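Local coordinates for fanconi-associated nuclease 1 homolog (PDB 5Y7Q), which belongs to the FAN1 family of nuclease homologues and carries a VRR-NUC domain together with helical FAN1-type regions, at residues Arg195-Leu204 against Phe233-Leu243. Sequence-based numbering, arbitrary orientation.
Sequences RLRLMYFGNL and FRLRADVDAYL
Met199 and Phe233 approach to 6.9 Å between their CA atoms, while helix 195-201 and helix 236-243 cross steeply at 114°, their axes 10.9 Å apart. Leu198 points into this crossing and divides its two methyls. Leu198 CD1 lies over one face of the Tyr242 ring, 3.8 Å from the centroid and near the ring normal, a CH-pi contact; the same methyl reaches CZ of Phe233 at 3.7 Å. Leu198 CD2 meets CG1 of Val239 at 3.7 Å and touches CG of Leu243, whose CD2 packs against CD1 of Leu204.

Arg195 fits as a knob among Arg236, Val239, Asp240 and Leu243. A bend at chi3 (-89°) turns its otherwise extended chain, and the guanidinium stacks on that of Arg236 with planes 20° apart and centres 4.2 Å apart. Val239 CG1 lies over the opposite face, offset toward the rim. Asp240 OD1 stands at the edge, consistent with a salt bridge, although the modelled separation is too short to trust. Arg236 also forms a salt bridge with Glu66, so acidic groups probably offset the charge of the stacked arginines. Past the helix end, a water accepts a hydrogen bond from Leu204 N (3.0 Å) and makes another with Tyr242 OH (2.6 Å).

Helix 190-201 thus meets the start of helix 236-253 through an apolar centre at Leu198, an acid-flanked arginine stack and a water bridging Leu204 N to Tyr242 OH.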
ATOM      1  N   ARG A 195      -9.052  14.287  10.350  1.00 62.77           N
ATOM      2  CA  ARG A 195      -8.915  15.299   9.312  1.00 57.48           C
ATOM      3  C   ARG A 195      -7.581  16.021   9.439  1.00 60.00           C
ATOM      4  O   ARG A 195      -6.953  16.352   8.421  1.00 62.91           O
ATOM      5  CB  ARG A 195     -10.087  16.283   9.357  1.00 60.30           C
ATOM      6  CG  ARG A 195      -9.956  17.385   8.342  1.00 63.51           C
ATOM      7  CD  ARG A 195     -11.129  18.330   8.347  1.00 66.87           C
ATOM      8  NE  ARG A 195     -12.191  17.879   7.451  1.00 69.14           N
ATOM      9  CZ  ARG A 195     -12.490  18.447   6.283  1.00 75.68           C
ATOM     10  NH1 ARG A 195     -11.812  19.508   5.837  1.00 74.70           N
ATOM     11  NH2 ARG A 195     -13.477  17.942   5.553  1.00 77.30           N
ATOM     12  N   LEU A 196      -7.105  16.241  10.675  1.00 55.45           N
ATOM     13  CA  LEU A 196      -5.805  16.893  10.834  1.00 56.66           C
ATOM     14  C   LEU A 196      -4.667  15.975  10.393  1.00 61.82           C
ATOM     15  O   LEU A 196      -3.764  16.404   9.666  1.00 64.52           O
ATOM     16  CB  LEU A 196      -5.592  17.343  12.275  1.00 54.57           C
ATOM     17  CG  LEU A 196      -6.504  18.395  12.929  1.00 61.63           C
ATOM     18  CD1 LEU A 196      -6.164  18.457  14.412  1.00 56.10           C
ATOM     19  CD2 LEU A 196      -6.405  19.797  12.301  1.00 59.69           C
ATOM     20  N   ARG A 197      -4.708  14.710  10.816  1.00 62.80           N
ATOM     21  CA  ARG A 197      -3.747  13.699  10.378  1.00 62.57           C
ATOM     22  C   ARG A 197      -3.641  13.639   8.853  1.00 65.73           C
ATOM     23  O   ARG A 197      -2.540  13.665   8.286  1.00 52.82           O
ATOM     24  CB  ARG A 197      -4.175  12.337  10.927  1.00 48.61           C
ATOM     25  CG  ARG A 197      -3.077  11.323  10.991  1.00 47.41           C
ATOM     26  CD  ARG A 197      -3.418  10.250  12.003  1.00 45.69           C
ATOM     27  NE  ARG A 197      -4.734   9.683  11.748  1.00 56.37           N
ATOM     28  CZ  ARG A 197      -4.989   8.785  10.811  1.00 57.92           C
ATOM     29  NH1 ARG A 197      -4.009   8.348  10.043  1.00 71.10           N
ATOM     30  NH2 ARG A 197      -6.214   8.330  10.638  1.00 64.36           N
ATOM     31  N   LEU A 198      -4.784  13.553   8.171  1.00 61.85           N
ATOM     32  CA  LEU A 198      -4.756  13.441   6.728  1.00 55.78           C
ATOM     33  C   LEU A 198      -4.263  14.739   6.102  1.00 62.75           C
ATOM     34  O   LEU A 198      -3.551  14.717   5.095  1.00 68.81           O
ATOM     35  CB  LEU A 198      -6.135  13.033   6.212  1.00 57.10           C
ATOM     36  CG  LEU A 198      -6.463  13.567   4.823  1.00 62.86           C
ATOM     37  CD1 LEU A 198      -5.903  12.648   3.743  1.00 64.15           C
ATOM     38  CD2 LEU A 198      -7.948  13.836   4.608  1.00 62.68           C
ATOM     39  N   MET A 199      -4.575  15.886   6.701  1.00 62.96           N
ATOM     40  CA  MET A 199      -4.004  17.121   6.156  1.00 68.47           C
ATOM     41  C   MET A 199      -2.475  17.141   6.271  1.00 67.87           C
ATOM     42  O   MET A 199      -1.779  17.577   5.343  1.00 69.05           O
ATOM     43  CB  MET A 199      -4.614  18.344   6.836  1.00 63.54           C
ATOM     44  CG  MET A 199      -5.722  18.982   6.041  1.00 67.18           C
ATOM     45  SD  MET A 199      -6.445  20.356   6.943  1.00 78.72           S
ATOM     46  CE  MET A 199      -7.090  19.432   8.328  1.00 72.83           C
ATOM     47  N   TYR A 200      -1.927  16.673   7.394  1.00 61.25           N
ATOM     48  CA  TYR A 200      -0.475  16.705   7.540  1.00 60.89           C
ATOM     49  C   TYR A 200       0.206  15.672   6.640  1.00 64.04           C
ATOM     50  O   TYR A 200       1.217  15.980   6.006  1.00 67.42           O
ATOM     51  CB  TYR A 200      -0.090  16.491   8.999  1.00 55.30           C
ATOM     52  CG  TYR A 200       1.411  16.433   9.286  1.00 67.63           C
ATOM     53  CD1 TYR A 200       2.132  17.590   9.508  1.00 60.07           C
ATOM     54  CD2 TYR A 200       2.093  15.211   9.378  1.00 63.16           C
ATOM     55  CE1 TYR A 200       3.486  17.560   9.788  1.00 60.59           C
ATOM     56  CE2 TYR A 200       3.452  15.176   9.665  1.00 63.93           C
ATOM     57  CZ  TYR A 200       4.144  16.363   9.869  1.00 60.68           C
ATOM     58  OH  TYR A 200       5.495  16.367  10.154  1.00 58.71           O
ATOM     59  N   PHE A 201      -0.323  14.444   6.576  1.00 59.49           N
ATOM     60  CA  PHE A 201       0.366  13.359   5.888  1.00 57.35           C
ATOM     61  C   PHE A 201       0.036  13.236   4.411  1.00 64.44           C
ATOM     62  O   PHE A 201       0.786  12.571   3.689  1.00 71.64           O
ATOM     63  CB  PHE A 201       0.049  12.015   6.542  1.00 53.92           C
ATOM     64  CG  PHE A 201       0.828  11.752   7.795  1.00 53.83           C
ATOM     65  CD1 PHE A 201       2.206  11.724   7.779  1.00 62.82           C
ATOM     66  CD2 PHE A 201       0.180  11.521   8.992  1.00 50.07           C
ATOM     67  CE1 PHE A 201       2.927  11.480   8.951  1.00 65.46           C
ATOM     68  CE2 PHE A 201       0.894  11.263  10.162  1.00 48.76           C
ATOM     69  CZ  PHE A 201       2.262  11.252  10.148  1.00 49.44           C
ATOM     70  N   GLY A 202      -1.040  13.859   3.936  1.00 62.52           N
ATOM     71  CA  GLY A 202      -1.522  13.579   2.595  1.00 62.82           C
ATOM     72  C   GLY A 202      -2.187  12.228   2.404  1.00 62.18           C
ATOM     73  O   GLY A 202      -2.420  11.838   1.260  1.00 65.02           O
ATOM     74  N   ASN A 203      -2.550  11.529   3.482  1.00 59.38           N
ATOM     75  CA  ASN A 203      -3.142  10.192   3.436  1.00 59.05           C
ATOM     76  C   ASN A 203      -3.535   9.802   4.860  1.00 60.37           C
ATOM     77  O   ASN A 203      -3.045  10.383   5.833  1.00 54.11           O
ATOM     78  CB  ASN A 203      -2.164   9.155   2.862  1.00 59.32           C
ATOM     79  CG  ASN A 203      -0.921   8.974   3.740  1.00 57.29           C
ATOM     80  OD1 ASN A 203      -0.937   8.248   4.729  1.00 63.05           O
ATOM     81  ND2 ASN A 203       0.144   9.664   3.395  1.00 58.37           N
ATOM     82  N   LEU A 204      -4.398   8.792   4.976  1.00 55.36           N
ATOM     83  CA  LEU A 204      -4.815   8.312   6.288  1.00 55.96           C
ATOM     84  C   LEU A 204      -4.081   7.069   6.797  1.00 63.47           C
ATOM     85  O   LEU A 204      -4.340   6.651   7.932  1.00 63.71           O
ATOM     86  CB  LEU A 204      -6.316   8.060   6.285  1.00 60.75           C
ATOM     87  CG  LEU A 204      -7.023   9.406   6.509  1.00 66.58           C
ATOM     88  CD1 LEU A 204      -8.493   9.319   6.236  1.00 55.97           C
ATOM     89  CD2 LEU A 204      -6.746   9.914   7.938  1.00 51.94           C
ATOM     90  N   PHE A 233      -2.725  19.121   0.340  1.00 87.15           N
ATOM     91  CA  PHE A 233      -3.980  19.530  -0.271  1.00 84.50           C
ATOM     92  C   PHE A 233      -3.979  21.006  -0.604  1.00 84.85           C
ATOM     93  O   PHE A 233      -3.439  21.818   0.146  1.00 86.27           O
ATOM     94  CB  PHE A 233      -5.146  19.201   0.643  1.00 72.94           C
ATOM     95  CG  PHE A 233      -5.372  17.747   0.762  1.00 63.34           C
ATOM     96  CD1 PHE A 233      -6.168  17.089  -0.152  1.00 59.13           C
ATOM     97  CD2 PHE A 233      -4.735  17.023   1.741  1.00 58.35           C
ATOM     98  CE1 PHE A 233      -6.369  15.756  -0.066  1.00 57.24           C
ATOM     99  CE2 PHE A 233      -4.921  15.660   1.834  1.00 60.09           C
ATOM    100  CZ  PHE A 233      -5.743  15.026   0.930  1.00 63.51           C
ATOM    101  N   ARG A 234      -4.595  21.343  -1.732  1.00 86.02           N
ATOM    102  CA  ARG A 234      -4.748  22.747  -2.121  1.00 86.87           C
ATOM    103  C   ARG A 234      -6.117  23.255  -1.679  1.00 86.84           C
ATOM    104  O   ARG A 234      -6.203  24.135  -0.822  1.00 94.19           O
ATOM    105  CB  ARG A 234      -4.520  22.922  -3.622  1.00 95.88           C
ATOM    106  CG  ARG A 234      -3.060  22.788  -4.045  1.00104.81           C
ATOM    107  CD  ARG A 234      -2.866  23.239  -5.488  1.00118.60           C
ATOM    108  NE  ARG A 234      -4.095  23.097  -6.272  1.00124.75           N
ATOM    109  CZ  ARG A 234      -4.815  24.117  -6.742  1.00125.99           C
ATOM    110  NH1 ARG A 234      -4.426  25.373  -6.525  1.00126.99           N
ATOM    111  NH2 ARG A 234      -5.923  23.876  -7.436  1.00120.16           N
ATOM    112  N   LEU A 235      -7.192  22.718  -2.256  1.00 92.84           N
ATOM    113  CA  LEU A 235      -8.541  23.113  -1.859  1.00 89.57           C
ATOM    114  C   LEU A 235      -8.995  22.367  -0.610  1.00 85.98           C
ATOM    115  O   LEU A 235      -8.561  21.248  -0.334  1.00 82.07           O
ATOM    116  CB  LEU A 235      -9.550  22.848  -2.975  1.00 89.10           C
ATOM    117  CG  LEU A 235      -9.407  23.570  -4.313  1.00101.07           C
ATOM    118  CD1 LEU A 235      -8.708  22.678  -5.329  1.00104.42           C
ATOM    119  CD2 LEU A 235     -10.779  23.987  -4.823  1.00107.59           C
ATOM    120  N   ARG A 236      -9.904  22.989   0.139  1.00 94.02           N
ATOM    121  CA  ARG A 236     -10.574  22.259   1.204  1.00 86.73           C
ATOM    122  C   ARG A 236     -11.391  21.104   0.642  1.00 89.09           C
ATOM    123  O   ARG A 236     -11.363  19.992   1.185  1.00 92.56           O
ATOM    124  CB  ARG A 236     -11.467  23.193   2.010  1.00 85.99           C
ATOM    125  CG  ARG A 236     -12.313  22.444   3.003  1.00 86.23           C
ATOM    126  CD  ARG A 236     -13.201  23.360   3.799  1.00 95.43           C
ATOM    127  NE  ARG A 236     -13.682  22.669   4.988  1.00101.23           N
ATOM    128  CZ  ARG A 236     -12.998  22.582   6.125  1.00 98.64           C
ATOM    129  NH1 ARG A 236     -13.511  21.924   7.155  1.00 99.88           N
ATOM    130  NH2 ARG A 236     -11.804  23.153   6.239  1.00 97.41           N
ATOM    131  N   ALA A 237     -12.109  21.342  -0.462  1.00 90.90           N
ATOM    132  CA  ALA A 237     -12.963  20.304  -1.036  1.00 85.93           C
ATOM    133  C   ALA A 237     -12.194  19.053  -1.429  1.00 80.48           C
ATOM    134  O   ALA A 237     -12.809  17.992  -1.552  1.00 80.21           O
ATOM    135  CB  ALA A 237     -13.713  20.827  -2.257  1.00 81.98           C
ATOM    136  N   ASP A 238     -10.875  19.146  -1.634  1.00 80.73           N
ATOM    137  CA  ASP A 238     -10.091  17.951  -1.951  1.00 78.19           C
ATOM    138  C   ASP A 238      -9.861  17.100  -0.709  1.00 73.04           C
ATOM    139  O   ASP A 238      -9.942  15.866  -0.781  1.00 68.75           O
ATOM    140  CB  ASP A 238      -8.759  18.330  -2.609  1.00 86.06           C
ATOM    141  CG  ASP A 238      -8.946  19.002  -3.967  1.00 97.19           C
ATOM    142  OD1 ASP A 238      -8.039  19.755  -4.397  1.00100.77           O
ATOM    143  OD2 ASP A 238     -10.012  18.785  -4.592  1.00 98.82           O
ATOM    144  N   VAL A 239      -9.593  17.733   0.440  1.00 64.50           N
ATOM    145  CA  VAL A 239      -9.667  17.024   1.718  1.00 63.66           C
ATOM    146  C   VAL A 239     -11.045  16.391   1.897  1.00 66.85           C
ATOM    147  O   VAL A 239     -11.163  15.176   2.124  1.00 67.69           O
ATOM    148  CB  VAL A 239      -9.342  17.975   2.883  1.00 78.42           C
ATOM    149  CG1 VAL A 239      -9.351  17.215   4.214  1.00 63.84           C
ATOM    150  CG2 VAL A 239      -8.026  18.693   2.642  1.00 74.19           C
ATOM    151  N   ASP A 240     -12.107  17.203   1.783  1.00 69.40           N
ATOM    152  CA  ASP A 240     -13.469  16.669   1.875  1.00 80.43           C
ATOM    153  C   ASP A 240     -13.650  15.428   1.000  1.00 82.00           C
ATOM    154  O   ASP A 240     -14.242  14.430   1.430  1.00 88.27           O
ATOM    155  CB  ASP A 240     -14.499  17.733   1.475  1.00 86.23           C
ATOM    156  CG  ASP A 240     -14.557  18.901   2.445  1.00 93.94           C
ATOM    157  OD1 ASP A 240     -14.175  18.722   3.612  1.00 95.54           O
ATOM    158  OD2 ASP A 240     -14.996  20.004   2.046  1.00105.50           O
ATOM    159  N   ALA A 241     -13.122  15.460  -0.224  1.00 75.10           N
ATOM    160  CA  ALA A 241     -13.367  14.357  -1.142  1.00 67.10           C
ATOM    161  C   ALA A 241     -12.606  13.115  -0.722  1.00 70.48           C
ATOM    162  O   ALA A 241     -13.163  12.015  -0.740  1.00 78.76           O
ATOM    163  CB  ALA A 241     -13.001  14.756  -2.570  1.00 61.90           C
ATOM    164  N   TYR A 242     -11.322  13.263  -0.373  1.00 74.06           N
ATOM    165  CA  TYR A 242     -10.548  12.115   0.115  1.00 65.84           C
ATOM    166  C   TYR A 242     -11.279  11.448   1.268  1.00 66.97           C
ATOM    167  O   TYR A 242     -11.389  10.212   1.321  1.00 56.39           O
ATOM    168  CB  TYR A 242      -9.146  12.570   0.556  1.00 59.06           C
ATOM    169  CG  TYR A 242      -8.080  11.501   0.673  1.00 59.50           C
ATOM    170  CD1 TYR A 242      -8.135  10.535   1.658  1.00 60.16           C
ATOM    171  CD2 TYR A 242      -6.992  11.481  -0.194  1.00 70.00           C
ATOM    172  CE1 TYR A 242      -7.156   9.548   1.764  1.00 66.31           C
ATOM    173  CE2 TYR A 242      -6.003  10.501  -0.100  1.00 70.91           C
ATOM    174  CZ  TYR A 242      -6.089   9.535   0.889  1.00 75.36           C
ATOM    175  OH  TYR A 242      -5.109   8.553   1.006  1.00 84.77           O
ATOM    176  N   LEU A 243     -11.832  12.263   2.183  1.00 63.75           N
ATOM    177  CA  LEU A 243     -12.579  11.702   3.298  1.00 60.82           C
ATOM    178  C   LEU A 243     -13.819  10.976   2.816  1.00 62.54           C
ATOM    179  O   LEU A 243     -14.197   9.937   3.376  1.00 75.16           O
ATOM    180  CB  LEU A 243     -12.945  12.790   4.291  1.00 67.38           C
ATOM    181  CG  LEU A 243     -11.730  13.231   5.095  1.00 66.14           C
ATOM    182  CD1 LEU A 243     -12.063  14.446   5.915  1.00 65.50           C
ATOM    183  CD2 LEU A 243     -11.228  12.082   5.963  1.00 61.77           C
TER
HETATM  184  O   HOH W   1      -4.929   6.751   2.888  1.00 50.48           O